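Local atomic coordinates of putative ring-cleaving dioxygenase MhqO (Bacillus subtilis subsp. subtilis, PDB entry 3OAJ), a protein that is a putative iron-dependent extradiol ring-cleavage dioxygenase that may contribute to the degradation of aromatic compounds. Residues H217-A223 against L264-D270. Sequence-based numbering, arbitrary orientation.
Sequences HHIAWRA and LFEIATD. With ZN (zinc ion), chain C.
Two of the three protein ligands of the metal centre, H218 and E266, meet here on adjacent parallel strands of the second vicinal oxygen chelate (VOC) module. H218 NE2 binds the zinc ion at 2.3 Å and E266 OE1 at 1.8 Å; H11 completes the protein triad, at a site predicted to hold Fe(2+) in the working enzyme. E266 reaches the metal on an extended chain, CG anti to the backbone N (chi1 170°), and A220 CB packs 3.6 Å from its CD. H218 lays its CB against L264 CG, and chi1 64° swings the ring round to the metal, where NE2 and E266 OE1 sit side by side as ligands of one ion.

The strands pair through alternating backbone bonds, from I219 N to L264 O through W221 N to E266 O (2.7 Å) and on to D270 N with A223 O. On the face away from the metal, W221 drives its indole edge into F265: NE1 stands 3.3 Å above the phenyl plane, over its centre, in an edge-to-face pair with planes 61° apart. I219 CG2 rests against the same phenyl. At the far end R222 grips D270 side-on in a salt bridge, NE to OD1 at 3.0 Å and NH2 to OD2 at 2.9 Å.

Strand 9-16, which carries H11, flanks 215-223 and strand 253-258 flanks 264-269, while helix 226-238 packs on A223, I267 and T269.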
# COMPACT_ATOMS: atom_id res chain seq x y z
N HIS A 217 3.61 5.93 -5.20
CA HIS A 217 4.46 7.04 -4.73
C HIS A 217 5.56 6.54 -3.80
O HIS A 217 6.72 6.95 -3.91
CB HIS A 217 3.61 8.11 -4.03
CG HIS A 217 4.40 9.32 -3.63
ND1 HIS A 217 4.50 10.45 -4.41
CD2 HIS A 217 5.16 9.57 -2.53
CE1 HIS A 217 5.27 11.34 -3.82
NE2 HIS A 217 5.68 10.83 -2.67
N HIS A 218 5.19 5.68 -2.85
CA HIS A 218 6.16 5.10 -1.93
C HIS A 218 5.64 3.87 -1.23
O HIS A 218 4.43 3.58 -1.26
CB HIS A 218 6.64 6.15 -0.92
CG HIS A 218 5.57 6.66 -0.00
ND1 HIS A 218 4.84 7.80 -0.28
CD2 HIS A 218 5.14 6.23 1.21
CE1 HIS A 218 4.01 8.05 0.72
NE2 HIS A 218 4.15 7.10 1.63
N ILE A 219 6.56 3.13 -0.61
CA ILE A 219 6.22 1.97 0.18
C ILE A 219 6.71 2.15 1.61
O ILE A 219 7.87 2.50 1.83
CB ILE A 219 6.75 0.67 -0.50
CG1 ILE A 219 6.38 -0.58 0.33
CG2 ILE A 219 8.26 0.73 -0.78
CD1 ILE A 219 6.38 -1.89 -0.47
N ALA A 220 5.82 1.89 2.57
CA ALA A 220 6.17 2.03 3.98
C ALA A 220 6.32 0.66 4.65
O ALA A 220 5.50 -0.25 4.46
CB ALA A 220 5.12 2.84 4.71
N TRP A 221 7.40 0.55 5.41
CA TRP A 221 7.71 -0.63 6.21
C TRP A 221 7.38 -0.37 7.67
O TRP A 221 7.45 0.76 8.14
CB TRP A 221 9.20 -0.95 6.05
CG TRP A 221 9.57 -1.05 4.60
CD1 TRP A 221 10.10 -0.07 3.83
CD2 TRP A 221 9.39 -2.18 3.73
NE1 TRP A 221 10.27 -0.51 2.54
CE2 TRP A 221 9.85 -1.81 2.46
CE3 TRP A 221 8.90 -3.49 3.92
CZ2 TRP A 221 9.83 -2.67 1.37
CZ3 TRP A 221 8.88 -4.35 2.83
CH2 TRP A 221 9.37 -3.94 1.58
N ARG A 222 7.00 -1.42 8.38
CA ARG A 222 6.57 -1.33 9.78
C ARG A 222 7.70 -1.15 10.78
O ARG A 222 8.75 -1.76 10.66
CB ARG A 222 5.79 -2.58 10.16
CG ARG A 222 4.47 -2.70 9.42
CD ARG A 222 3.83 -4.06 9.55
NE ARG A 222 3.48 -4.34 10.92
CZ ARG A 222 3.02 -5.51 11.35
NH1 ARG A 222 2.83 -6.51 10.49
NH2 ARG A 222 2.73 -5.66 12.62
N ALA A 223 7.44 -0.32 11.78
CA ALA A 223 8.21 -0.31 13.02
C ALA A 223 7.21 -0.61 14.13
O ALA A 223 6.06 -0.20 14.03
CB ALA A 223 8.91 1.05 13.24
N LEU A 264 11.23 5.37 -3.18
CA LEU A 264 11.02 6.06 -1.91
C LEU A 264 10.48 5.08 -0.88
O LEU A 264 9.41 4.50 -1.07
CB LEU A 264 10.09 7.26 -2.11
CG LEU A 264 9.84 8.09 -0.83
CD1 LEU A 264 11.15 8.63 -0.27
CD2 LEU A 264 8.86 9.24 -1.11
N PHE A 265 11.24 4.90 0.20
CA PHE A 265 10.84 4.03 1.30
C PHE A 265 10.40 4.88 2.49
O PHE A 265 10.80 6.04 2.64
CB PHE A 265 12.04 3.18 1.76
CG PHE A 265 12.25 1.88 0.97
CD1 PHE A 265 11.66 1.66 -0.27
CD2 PHE A 265 13.11 0.91 1.48
CE1 PHE A 265 11.88 0.49 -0.96
CE2 PHE A 265 13.33 -0.30 0.79
CZ PHE A 265 12.72 -0.50 -0.44
N GLU A 266 9.61 4.27 3.36
CA GLU A 266 9.16 4.94 4.57
C GLU A 266 9.21 3.91 5.68
O GLU A 266 9.06 2.72 5.42
CB GLU A 266 7.72 5.44 4.36
CG GLU A 266 6.99 5.96 5.62
CD GLU A 266 5.56 6.36 5.36
OE1 GLU A 266 5.10 6.25 4.20
OE2 GLU A 266 4.89 6.77 6.32
N ILE A 267 9.50 4.35 6.90
CA ILE A 267 9.24 3.52 8.09
C ILE A 267 8.10 4.20 8.84
O ILE A 267 8.20 5.38 9.19
CB ILE A 267 10.47 3.37 9.01
CG1 ILE A 267 11.74 2.98 8.21
CG2 ILE A 267 10.15 2.43 10.22
CD1 ILE A 267 11.68 1.65 7.53
N ALA A 268 7.02 3.46 9.07
CA ALA A 268 5.83 3.94 9.76
C ALA A 268 5.56 3.08 10.98
O ALA A 268 5.67 1.85 10.93
CB ALA A 268 4.63 3.88 8.82
N THR A 269 5.18 3.73 12.07
CA THR A 269 4.89 3.01 13.28
C THR A 269 3.55 2.29 13.21
O THR A 269 2.57 2.82 12.67
CB THR A 269 4.85 3.96 14.50
OG1 THR A 269 3.84 4.96 14.31
CG2 THR A 269 6.20 4.61 14.76
N ASP A 270 3.49 1.07 13.78
CA ASP A 270 2.21 0.36 13.84
C ASP A 270 1.13 1.18 14.58
O ASP A 270 0.04 1.37 14.05
CB ASP A 270 2.34 -1.05 14.44
CG ASP A 270 3.00 -2.05 13.49
OD1 ASP A 270 3.18 -1.73 12.28
OD2 ASP A 270 3.37 -3.15 13.95
ZN ZN C . 3.42 6.65 3.75
O HOH W 1 9.08 5.34 -5.18